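Local coordinates for oxidoreductase (Bordetella pertussis, PDB 3Q2K), which probably oxidises a UDP-linked N-acetylglucosaminuronic acid with NAD as cofactor, a step toward 2,3-diacetamido-2,3-dideoxy-D-mannuronic acid, at residues G34-G39 against E60-N65; D94-A99 against A115-V120; I165-F170 against E298-D303. All blocks are in the same frame, centred on the assembly; numbering follows the deposited sequence.

Interaction 1 (G34-G39 against E60-N65). With NAI (1,4-dihydronicotinamide adenine dinucleotide), chain U.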
loop_
_atom_site.group_PDB
_atom_site.type_symbol
_atom_site.label_atom_id
_atom_site.label_comp_id
_atom_site.label_asym_id
_atom_site.label_seq_id
_atom_site.Cartn_x
_atom_site.Cartn_y
_atom_site.Cartn_z
ATOM N N GLY C 34 -15.628 47.492 -0.720
ATOM C CA GLY C 34 -16.382 47.099 -1.903
ATOM C C GLY C 34 -16.880 45.686 -1.691
ATOM O O GLY C 34 -16.149 44.852 -1.157
ATOM N N LEU C 35 -18.124 45.436 -2.087
ATOM C CA LEU C 35 -18.714 44.108 -1.988
ATOM C C LEU C 35 -18.860 43.456 -3.360
ATOM O O LEU C 35 -19.404 44.048 -4.294
ATOM C CB LEU C 35 -20.070 44.196 -1.285
ATOM C CG LEU C 35 -20.835 42.877 -1.150
ATOM C CD1 LEU C 35 -20.044 41.929 -0.279
ATOM C CD2 LEU C 35 -22.204 43.100 -0.513
ATOM N N VAL C 36 -18.329 42.244 -3.484
ATOM C CA VAL C 36 -18.389 41.481 -4.732
ATOM C C VAL C 36 -19.277 40.256 -4.515
ATOM O O VAL C 36 -18.930 39.345 -3.759
ATOM C CB VAL C 36 -16.983 41.009 -5.123
ATOM C CG1 VAL C 36 -16.983 40.297 -6.473
ATOM C CG2 VAL C 36 -16.026 42.193 -5.083
ATOM N N GLY C 37 -20.426 40.242 -5.184
ATOM C CA GLY C 37 -21.454 39.225 -4.995
ATOM C C GLY C 37 -22.619 39.712 -4.150
ATOM O O GLY C 37 -22.474 39.924 -2.944
ATOM N N CYS C 38 -23.785 39.876 -4.768
ATOM C CA CYS C 38 -24.931 40.414 -4.041
ATOM C C CYS C 38 -26.016 39.367 -3.873
ATOM O O CYS C 38 -27.174 39.599 -4.213
ATOM C CB CYS C 38 -25.530 41.623 -4.758
ATOM S SG CYS C 38 -24.268 42.888 -5.014
ATOM N N GLY C 39 -25.623 38.203 -3.372
ATOM C CA GLY C 39 -26.557 37.093 -3.274
ATOM C C GLY C 39 -26.981 37.064 -1.821
ATOM O O GLY C 39 -26.953 38.088 -1.144
ATOM N N GLU C 60 -19.238 50.654 -3.063
ATOM C CA GLU C 60 -19.298 49.960 -4.348
ATOM C C GLU C 60 -19.874 48.568 -4.166
ATOM O O GLU C 60 -19.767 48.000 -3.076
ATOM C CB GLU C 60 -17.909 49.806 -4.968
ATOM C CG GLU C 60 -17.343 51.065 -5.610
ATOM C CD GLU C 60 -15.828 51.152 -5.547
ATOM O OE1 GLU C 60 -15.131 50.155 -5.834
ATOM O OE2 GLU C 60 -15.323 52.246 -5.216
ATOM N N ILE C 61 -20.449 48.047 -5.248
ATOM C CA ILE C 61 -21.052 46.719 -5.234
ATOM C C ILE C 61 -20.924 46.183 -6.654
ATOM O O ILE C 61 -20.920 46.919 -7.641
ATOM C CB ILE C 61 -22.520 46.768 -4.762
ATOM C CG1 ILE C 61 -23.290 47.761 -5.634
ATOM C CG2 ILE C 61 -22.627 47.205 -3.306
ATOM C CD1 ILE C 61 -24.770 47.773 -5.346
ATOM N N CYS C 62 -20.775 44.870 -6.752
ATOM C CA CYS C 62 -20.463 44.288 -8.053
ATOM C C CYS C 62 -21.244 42.984 -8.038
ATOM O O CYS C 62 -21.198 42.295 -7.019
ATOM C CB CYS C 62 -18.963 43.993 -8.189
ATOM S SG CYS C 62 -18.573 43.010 -9.663
ATOM N N ASP C 63 -21.988 42.730 -9.110
ATOM C CA ASP C 63 -22.635 41.450 -9.383
ATOM C C ASP C 63 -22.779 41.172 -10.879
ATOM O O ASP C 63 -22.822 42.090 -11.695
ATOM C CB ASP C 63 -23.974 41.300 -8.657
ATOM C CG ASP C 63 -24.384 39.844 -8.548
ATOM O OD1 ASP C 63 -24.468 39.179 -9.602
ATOM O OD2 ASP C 63 -24.573 39.350 -7.415
ATOM N N THR C 64 -22.781 39.897 -11.250
ATOM C CA THR C 64 -22.742 39.456 -12.648
ATOM C C THR C 64 -24.183 39.316 -13.137
ATOM O O THR C 64 -24.481 39.165 -14.322
ATOM C CB THR C 64 -21.966 38.118 -12.780
ATOM O OG1 THR C 64 -20.582 38.377 -12.520
ATOM C CG2 THR C 64 -22.042 37.512 -14.179
ATOM N N ASN C 65 -25.072 39.417 -12.155
ATOM C CA ASN C 65 -26.502 39.256 -12.321
ATOM C C ASN C 65 -27.199 40.619 -12.264
ATOM O O ASN C 65 -27.316 41.253 -11.212
ATOM C CB ASN C 65 -26.940 38.323 -11.196
ATOM C CG ASN C 65 -28.431 38.096 -11.212
ATOM O OD1 ASN C 65 -29.216 38.965 -10.832
ATOM N ND2 ASN C 65 -28.825 36.930 -11.703
HETATM P PA NAI U . -25.219 33.151 -3.565
HETATM O O1A NAI U . -25.638 32.409 -4.773
HETATM O O2A NAI U . -26.560 33.623 -2.806
HETATM O O5B NAI U . -24.646 34.636 -3.819
HETATM C C5B NAI U . -24.003 34.625 -5.089
HETATM C C4B NAI U . -23.782 35.995 -5.719
HETATM O O4B NAI U . -22.506 36.030 -6.370
HETATM C C3B NAI U . -24.914 35.961 -6.764
HETATM O O3B NAI U . -25.625 37.198 -6.667
HETATM C C2B NAI U . -24.086 35.701 -8.054
HETATM O O2B NAI U . -24.653 36.315 -9.214
HETATM C C1B NAI U . -22.829 36.517 -7.681
HETATM N N9A NAI U . -21.779 36.175 -8.624
HETATM C C8A NAI U . -21.593 35.003 -9.290
HETATM N N7A NAI U . -20.516 35.127 -10.016
HETATM C C5A NAI U . -19.953 36.350 -9.887
HETATM C C6A NAI U . -18.824 37.018 -10.399
HETATM N N6A NAI U . -17.943 36.406 -11.273
HETATM N N1A NAI U . -18.606 38.260 -9.977
HETATM C C2A NAI U . -19.397 38.858 -9.102
HETATM N N3A NAI U . -20.463 38.270 -8.603
HETATM C C4A NAI U . -20.759 37.025 -8.953
HETATM O O3 NAI U . -24.621 32.167 -2.449
HETATM P PN NAI U . -24.098 32.849 -1.092
HETATM O O1N NAI U . -24.854 32.016 -0.040
HETATM O O2N NAI U . -24.410 34.316 -0.732
HETATM O O5D NAI U . -22.546 32.409 -0.975
HETATM C C5D NAI U . -21.893 33.373 -0.159
HETATM C C4D NAI U . -20.384 33.105 -0.120
HETATM O O4D NAI U . -20.189 33.364 1.286
HETATM C C3D NAI U . -20.016 31.623 -0.336
HETATM O O3D NAI U . -18.625 31.359 -0.201
HETATM C C2D NAI U . -20.659 31.017 0.927
HETATM O O2D NAI U . -19.883 29.877 1.282
HETATM C C1D NAI U . -20.247 32.094 1.959
HETATM N N1N NAI U . -21.195 32.234 3.061
HETATM C C2N NAI U . -20.693 32.404 4.264
HETATM C C3N NAI U . -21.572 32.545 5.330
HETATM C C7N NAI U . -21.031 32.718 6.690
HETATM O O7N NAI U . -21.724 32.436 7.646
HETATM N N7N NAI U . -19.762 33.156 6.820
HETATM C C4N NAI U . -22.946 32.481 5.106
HETATM C C5N NAI U . -23.392 32.281 3.814
HETATM C C6N NAI U . -22.480 32.171 2.782
#

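Interaction 2 (D94-A99 against A115-V120). With NAI (1,4-dihydronicotinamide adenine dinucleotide), chain U.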
loop_
_atom_site.group_PDB
_atom_site.type_symbol
_atom_site.label_atom_id
_atom_site.label_comp_id
_atom_site.label_asym_id
_atom_site.label_seq_id
_atom_site.Cartn_x
_atom_site.Cartn_y
_atom_site.Cartn_z
ATOM N N ASP C 94 -10.945 50.397 -0.580
ATOM C CA ASP C 94 -9.652 50.094 0.044
ATOM C C ASP C 94 -9.488 48.591 0.191
ATOM O O ASP C 94 -8.371 48.068 0.202
ATOM C CB ASP C 94 -9.489 50.690 1.447
ATOM C CG ASP C 94 -9.534 52.208 1.409
ATOM O OD1 ASP C 94 -8.757 52.789 0.619
ATOM O OD2 ASP C 94 -10.357 52.821 2.122
ATOM N N ALA C 95 -10.641 47.935 0.262
ATOM C CA ALA C 95 -10.758 46.503 0.515
ATOM C C ALA C 95 -11.981 45.925 -0.190
ATOM O O ALA C 95 -13.081 46.471 -0.129
ATOM C CB ALA C 95 -10.862 46.258 2.012
ATOM N N LEU C 96 -11.809 44.789 -0.850
ATOM C CA LEU C 96 -12.958 44.129 -1.450
ATOM C C LEU C 96 -13.430 42.892 -0.699
ATOM O O LEU C 96 -12.652 42.028 -0.288
ATOM C CB LEU C 96 -12.621 43.817 -2.904
ATOM C CG LEU C 96 -12.676 45.212 -3.523
ATOM C CD1 LEU C 96 -11.707 45.303 -4.681
ATOM C CD2 LEU C 96 -14.104 45.402 -3.995
ATOM N N VAL C 97 -14.742 42.822 -0.516
ATOM C CA VAL C 97 -15.327 41.705 0.206
ATOM C C VAL C 97 -15.806 40.671 -0.804
ATOM O O VAL C 97 -16.522 41.011 -1.749
ATOM C CB VAL C 97 -16.514 42.148 1.070
ATOM C CG1 VAL C 97 -17.211 40.896 1.571
ATOM C CG2 VAL C 97 -16.039 43.013 2.231
ATOM N N LEU C 98 -15.397 39.420 -0.617
ATOM C CA LEU C 98 -15.695 38.399 -1.623
ATOM C C LEU C 98 -16.814 37.478 -1.137
ATOM O O LEU C 98 -16.664 36.714 -0.177
ATOM C CB LEU C 98 -14.428 37.667 -2.079
ATOM C CG LEU C 98 -13.207 38.503 -2.475
ATOM C CD1 LEU C 98 -11.946 37.659 -2.738
ATOM C CD2 LEU C 98 -13.565 39.305 -3.713
ATOM N N ALA C 99 -17.971 37.631 -1.776
ATOM C CA ALA C 99 -19.223 37.079 -1.264
ATOM C C ALA C 99 -19.790 36.223 -2.382
ATOM O O ALA C 99 -20.994 36.005 -2.475
ATOM C CB ALA C 99 -20.192 38.168 -0.874
ATOM N N ALA C 115 -4.416 44.601 -8.195
ATOM C CA ALA C 115 -4.827 45.997 -8.293
ATOM C C ALA C 115 -4.619 46.724 -6.970
ATOM O O ALA C 115 -5.049 47.861 -6.768
ATOM C CB ALA C 115 -6.290 46.078 -8.689
ATOM N N GLY C 116 -3.991 46.025 -6.033
ATOM C CA GLY C 116 -3.431 46.690 -4.864
ATOM C C GLY C 116 -4.360 46.985 -3.708
ATOM O O GLY C 116 -4.048 47.872 -2.914
ATOM N N ARG C 117 -5.481 46.282 -3.565
ATOM C CA ARG C 117 -6.308 46.484 -2.377
ATOM C C ARG C 117 -6.420 45.249 -1.484
ATOM O O ARG C 117 -6.140 44.111 -1.870
ATOM C CB ARG C 117 -7.720 46.964 -2.720
ATOM C CG ARG C 117 -7.889 47.542 -4.111
ATOM C CD ARG C 117 -7.672 49.044 -4.209
ATOM N NE ARG C 117 -7.832 49.368 -5.623
ATOM C CZ ARG C 117 -9.012 49.565 -6.201
ATOM N NH1 ARG C 117 -10.110 49.523 -5.458
ATOM N NH2 ARG C 117 -9.095 49.824 -7.500
ATOM N N HIS C 118 -6.878 45.480 -0.261
ATOM C CA HIS C 118 -7.059 44.396 0.695
ATOM C C HIS C 118 -8.220 43.491 0.290
ATOM O O HIS C 118 -9.069 43.925 -0.491
ATOM C CB HIS C 118 -7.296 45.015 2.071
ATOM C CG HIS C 118 -6.229 45.997 2.425
ATOM N ND1 HIS C 118 -4.922 45.607 2.628
ATOM C CD2 HIS C 118 -6.249 47.348 2.517
ATOM C CE1 HIS C 118 -4.183 46.678 2.860
ATOM N NE2 HIS C 118 -4.967 47.741 2.820
ATOM N N VAL C 119 -8.237 42.255 0.786
ATOM C CA VAL C 119 -9.274 41.286 0.435
ATOM C C VAL C 119 -9.863 40.722 1.716
ATOM O O VAL C 119 -9.119 40.334 2.617
ATOM C CB VAL C 119 -8.699 40.060 -0.288
ATOM C CG1 VAL C 119 -9.768 38.971 -0.433
ATOM C CG2 VAL C 119 -8.041 40.480 -1.592
ATOM N N VAL C 120 -11.189 40.755 1.801
ATOM C CA VAL C 120 -11.888 40.009 2.842
ATOM C C VAL C 120 -12.603 38.871 2.126
ATOM O O VAL C 120 -13.602 39.117 1.453
ATOM C CB VAL C 120 -12.885 40.857 3.653
ATOM C CG1 VAL C 120 -13.541 40.021 4.737
ATOM C CG2 VAL C 120 -12.189 42.043 4.302
HETATM P PA NAI U . -25.219 33.151 -3.565
HETATM O O1A NAI U . -25.638 32.409 -4.773
HETATM O O2A NAI U . -26.560 33.623 -2.806
HETATM O O5B NAI U . -24.646 34.636 -3.819
HETATM C C5B NAI U . -24.003 34.625 -5.089
HETATM C C4B NAI U . -23.782 35.995 -5.719
HETATM O O4B NAI U . -22.506 36.030 -6.370
HETATM C C3B NAI U . -24.914 35.961 -6.764
HETATM O O3B NAI U . -25.625 37.198 -6.667
HETATM C C2B NAI U . -24.086 35.701 -8.054
HETATM O O2B NAI U . -24.653 36.315 -9.214
HETATM C C1B NAI U . -22.829 36.517 -7.681
HETATM N N9A NAI U . -21.779 36.175 -8.624
HETATM C C8A NAI U . -21.593 35.003 -9.290
HETATM N N7A NAI U . -20.516 35.127 -10.016
HETATM C C5A NAI U . -19.953 36.350 -9.887
HETATM C C6A NAI U . -18.824 37.018 -10.399
HETATM N N6A NAI U . -17.943 36.406 -11.273
HETATM N N1A NAI U . -18.606 38.260 -9.977
HETATM C C2A NAI U . -19.397 38.858 -9.102
HETATM N N3A NAI U . -20.463 38.270 -8.603
HETATM C C4A NAI U . -20.759 37.025 -8.953
HETATM O O3 NAI U . -24.621 32.167 -2.449
HETATM P PN NAI U . -24.098 32.849 -1.092
HETATM O O1N NAI U . -24.854 32.016 -0.040
HETATM O O2N NAI U . -24.410 34.316 -0.732
HETATM O O5D NAI U . -22.546 32.409 -0.975
HETATM C C5D NAI U . -21.893 33.373 -0.159
HETATM C C4D NAI U . -20.384 33.105 -0.120
HETATM O O4D NAI U . -20.189 33.364 1.286
HETATM C C3D NAI U . -20.016 31.623 -0.336
HETATM O O3D NAI U . -18.625 31.359 -0.201
HETATM C C2D NAI U . -20.659 31.017 0.927
HETATM O O2D NAI U . -19.883 29.877 1.282
HETATM C C1D NAI U . -20.247 32.094 1.959
HETATM N N1N NAI U . -21.195 32.234 3.061
HETATM C C2N NAI U . -20.693 32.404 4.264
HETATM C C3N NAI U . -21.572 32.545 5.330
HETATM C C7N NAI U . -21.031 32.718 6.690
HETATM O O7N NAI U . -21.724 32.436 7.646
HETATM N N7N NAI U . -19.762 33.156 6.820
HETATM C C4N NAI U . -22.946 32.481 5.106
HETATM C C5N NAI U . -23.392 32.281 3.814
HETATM C C6N NAI U . -22.480 32.171 2.782
#

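Interaction 3 (I165-F170 against E298-D303)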
loop_
_atom_site.group_PDB
_atom_site.type_symbol
_atom_site.label_atom_id
_atom_site.label_comp_id
_atom_site.label_asym_id
_atom_site.label_seq_id
_atom_site.Cartn_x
_atom_site.Cartn_y
_atom_site.Cartn_z
ATOM N N ILE C 165 -8.343 26.734 27.255
ATOM C CA ILE C 165 -7.338 25.876 26.654
ATOM C C ILE C 165 -6.002 26.605 26.708
ATOM O O ILE C 165 -4.971 25.967 26.925
ATOM C CB ILE C 165 -7.639 25.477 25.207
ATOM C CG1 ILE C 165 -8.810 24.495 25.173
ATOM C CG2 ILE C 165 -6.376 24.909 24.570
ATOM C CD1 ILE C 165 -9.271 24.374 23.727
ATOM N N GLU C 166 -6.012 27.924 26.541
ATOM C CA GLU C 166 -4.739 28.620 26.437
ATOM C C GLU C 166 -4.048 28.718 27.793
ATOM O O GLU C 166 -2.826 28.800 27.838
ATOM C CB GLU C 166 -4.808 29.977 25.730
ATOM C CG GLU C 166 -4.993 29.957 24.212
ATOM C CD GLU C 166 -5.295 31.352 23.687
ATOM O OE1 GLU C 166 -5.533 32.249 24.522
ATOM O OE2 GLU C 166 -5.321 31.568 22.458
ATOM N N GLN C 167 -4.777 28.688 28.900
ATOM C CA GLN C 167 -4.083 28.765 30.184
ATOM C C GLN C 167 -3.866 27.390 30.796
ATOM O O GLN C 167 -3.804 27.270 32.019
ATOM C CB GLN C 167 -4.955 29.537 31.170
ATOM C CG GLN C 167 -5.321 30.916 30.663
ATOM C CD GLN C 167 -6.640 31.343 31.251
ATOM O OE1 GLN C 167 -7.234 30.608 32.043
ATOM N NE2 GLN C 167 -7.103 32.523 30.854
ATOM N N GLY C 168 -3.814 26.360 29.960
ATOM C CA GLY C 168 -3.565 25.019 30.467
ATOM C C GLY C 168 -4.586 24.456 31.438
ATOM O O GLY C 168 -4.278 23.464 32.092
ATOM N N ARG C 169 -5.793 25.008 31.545
ATOM C CA ARG C 169 -6.782 24.417 32.458
ATOM C C ARG C 169 -7.281 22.999 32.171
ATOM O O ARG C 169 -7.808 22.327 33.056
ATOM C CB ARG C 169 -7.977 25.356 32.609
ATOM C CG ARG C 169 -7.563 26.737 33.100
ATOM C CD ARG C 169 -8.761 27.675 33.168
ATOM N NE ARG C 169 -9.760 27.156 34.098
ATOM C CZ ARG C 169 -11.040 27.512 34.135
ATOM N NH1 ARG C 169 -11.853 26.967 35.036
ATOM N NH2 ARG C 169 -11.499 28.394 33.255
ATOM N N PHE C 170 -7.177 22.516 30.938
ATOM C CA PHE C 170 -7.612 21.159 30.636
ATOM C C PHE C 170 -6.570 20.113 30.976
ATOM O O PHE C 170 -6.900 18.929 31.039
ATOM C CB PHE C 170 -7.888 20.968 29.148
ATOM C CG PHE C 170 -9.229 21.476 28.739
ATOM C CD1 PHE C 170 -10.330 20.643 28.811
ATOM C CD2 PHE C 170 -9.382 22.767 28.274
ATOM C CE1 PHE C 170 -11.555 21.101 28.388
ATOM C CE2 PHE C 170 -10.613 23.242 27.872
ATOM C CZ PHE C 170 -11.706 22.404 27.952
ATOM N N GLU C 298 -9.796 23.159 38.978
ATOM C CA GLU C 298 -9.459 24.342 39.758
ATOM C C GLU C 298 -10.205 25.558 39.217
ATOM O O GLU C 298 -10.326 25.707 37.999
ATOM C CB GLU C 298 -7.945 24.556 39.741
ATOM C CG GLU C 298 -7.373 24.727 38.345
ATOM C CD GLU C 298 -6.163 23.839 38.126
ATOM O OE1 GLU C 298 -5.549 23.907 37.036
ATOM O OE2 GLU C 298 -5.842 23.058 39.055
ATOM N N PRO C 299 -10.738 26.389 40.127
ATOM C CA PRO C 299 -11.768 27.352 39.742
ATOM C C PRO C 299 -11.205 28.575 39.023
ATOM O O PRO C 299 -9.996 28.800 39.031
ATOM C CB PRO C 299 -12.439 27.714 41.070
ATOM C CG PRO C 299 -11.398 27.455 42.126
ATOM C CD PRO C 299 -10.446 26.426 41.572
ATOM N N HIS C 300 -12.054 29.368 38.381
ATOM C CA HIS C 300 -11.549 30.492 37.605
ATOM C C HIS C 300 -12.732 31.444 37.463
ATOM O O HIS C 300 -13.879 31.004 37.378
ATOM C CB HIS C 300 -11.041 29.976 36.253
ATOM C CG HIS C 300 -10.411 31.028 35.395
ATOM N ND1 HIS C 300 -11.144 31.976 34.714
ATOM C CD2 HIS C 300 -9.110 31.332 35.172
ATOM C CE1 HIS C 300 -10.324 32.798 34.082
ATOM N NE2 HIS C 300 -9.083 32.426 34.341
ATOM N N PRO C 301 -12.483 32.760 37.508
ATOM C CA PRO C 301 -13.576 33.721 37.385
ATOM C C PRO C 301 -14.503 33.467 36.195
ATOM O O PRO C 301 -15.721 33.515 36.362
ATOM C CB PRO C 301 -12.834 35.043 37.184
ATOM C CG PRO C 301 -11.559 34.849 37.940
ATOM C CD PRO C 301 -11.181 33.409 37.731
ATOM N N ASP C 302 -13.955 33.198 35.014
ATOM C CA ASP C 302 -14.758 32.781 33.868
ATOM C C ASP C 302 -15.836 31.739 34.165
ATOM O O ASP C 302 -16.894 31.741 33.533
ATOM C CB ASP C 302 -13.867 32.296 32.722
ATOM C CG ASP C 302 -13.152 33.437 32.031
ATOM O OD1 ASP C 302 -13.178 34.554 32.587
ATOM O OD2 ASP C 302 -12.576 33.236 30.941
ATOM N N ASP C 303 -15.582 30.821 35.091
ATOM C CA ASP C 303 -16.644 29.941 35.576
ATOM C C ASP C 303 -17.971 30.664 35.785
ATOM O O ASP C 303 -19.036 30.098 35.543
ATOM C CB ASP C 303 -16.245 29.247 36.883
ATOM C CG ASP C 303 -15.034 28.348 36.715
ATOM O OD1 ASP C 303 -14.756 27.910 35.577
ATOM O OD2 ASP C 303 -14.350 28.085 37.726
#

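Interaction 1 (G34-G39 against E60-N65)
The carboxylate of Asp63 joins the two segments at the carboxyl ends of their strands: Cys38 N donates to Asp63 OD2 at 2.8 Å, on the anti side of the carboxylate. This is the first beta-alpha-beta unit of the Rossmann fold, where an acid just past the end of the second strand typically grips the adenosine ribose. Here NAI O3B bonds Asp63 OD2 at 2.5 Å and NAI O2B bonds Asp63 OD1 at 2.9 Å, one hydroxyl to each oxygen. Asp63 OD1 also accepts from Asn65 N in an Asx turn, so four bonds in all fix the rotation of the carboxylate. Its CG stands anti to the backbone N (chi1 -160°), which carries the group to the ribose.

Behind this site strands 34-36 and 60-62 run parallel. Gly37 N meets Cys62 O almost head-on at 2.9 Å, whereas Leu35 N approaches Glu60 O from above the carbonyl plane and the bond from Cys62 N to Leu35 O is weak. Cys38 SG rests against Ile61 CB, and both side chains are covered by Ala72 of helix 66-76. On the other face Val36 and Cys62 pack loosely together.

At the turn after the first strand two glycines come directly against the cofactor: Gly37 CA passes 3.6 Å from NAI O4B, and Gly39 CA lies 3.2 Å from NAI O5B.

Interaction 2 (D94-A99 against A115-V120)
Strands 95-98 and 118-120 run parallel, their axes 4.5 Å apart at closest approach and crossing at -24°, with Ala95 beside His118, Leu96 beside Val119 and Val97 beside Val120. Four backbone bonds join them: His118 N to Asp94 O, Leu96 N to His118 O, Val120 N to Leu96 O, and Leu98 N to Val120 O, the last being the shortest at 2.8 Å.

Val97 and Val120 stand side by side and point the same way, Val97 CG2 lying 4.1 Å from Val120 CB. With His118 they face helix 321-333, through Tyr325, Val328 and Leu332. On the face that carries Leu96 and Val119, Leu98 slants across Val119, and Leu98 CD1 presses to 3.4 Å from Val119 CG1, tighter than usual carbon contact; helix 105-114 covers this pair.

At the amino ends of the strands Asp94 O also touches Arg117 CB and, obliquely, the His118 ring at CD2 (3.2 Å). The polar ends turn elsewhere: Arg117 NH1 to Ala93 O, His118 ND1 to Arg145 N, Asp94 OD1 to the Arg29 side chain in a salt bridge, and Asp94 OD2 to Arg32 N.

Together with helix 105-114 the strands form a beta-alpha-beta crossover of the Rossmann fold; the carboxyl end of strand 95-98, at Ala99, borders NADH.

Interaction 3 (I165-F170 against E298-D303)
The guanidinium of Arg169 carries His300 CB on one face, 3.2 Å above the plane and over its centre, while Asp303 OD1 sits at its edge and in its plane. The imidazole of His300 is turned only 17° from the guanidinium, although the two side chains cross at about a right angle. Pro301 CD lies on one face of that ring, toward the rim, and Asp302 CA at its edge.

The Arg169 side belongs to a Schellman motif that ends helix 156-166, with Gly168 as the positive-phi C-prime residue; the other is the loop between strand 290-296 and helix 306-315. Both are parts of the C-terminal alpha/beta domain.

A nearly straight salt bridge from Arg169 NH1 to Asp303 OD1 (3.1 Å) uses the syn side of the carboxylate. A bend at chi3 (61°) in an otherwise extended Arg169 chain brings NH1 to the acid. Asp303 OD1 is shared with Trp294 NE1, and Asp303 OD2 accepts from His300 N, so the carboxylate ties the loop to itself as well as to Arg169. Phe296 adds a cation-pi contact to Arg169, whose NE is buried by the contact and has no polar partner in the model.

The loop is braced internally: Asp303 N bonds His300 O, and Asp302 N bonds His300 ND1 at 3.1 Å. With its CG anti to the backbone N, His300 sets CD2 and NE2 beside the Gln167 amide.

There Gln167 comes from the opposite direction, its amide 29° from the ring plane. Gln167 OE1 stops 3.5 Å from His300 NE2, at an angle too poor for a hydrogen bond.

How the interactions relate
Interactions 1 and 2 belong to one parallel sheet, in which strands 31-36 and 95-98 are neighbours; their centres are 12 Å apart. They are stitched together by probable hydrogen bonds from Val97 N to Gly34 O (2.6 Å) and from Ala99 N to Val36 O (2.8 Å), and by Leu35 CD1 packing on Val97 CG1. Both touch the same NADH: interaction 1 at the adenosine end, interaction 2 through Ala99 near C5D of the nicotinamide ribose. Interaction 3 lies in the C-terminal domain, away from the NADH and UDP-sugar pockets, its centre about 44 Å from that of interaction 1 and about 38 Å from that of interaction 2.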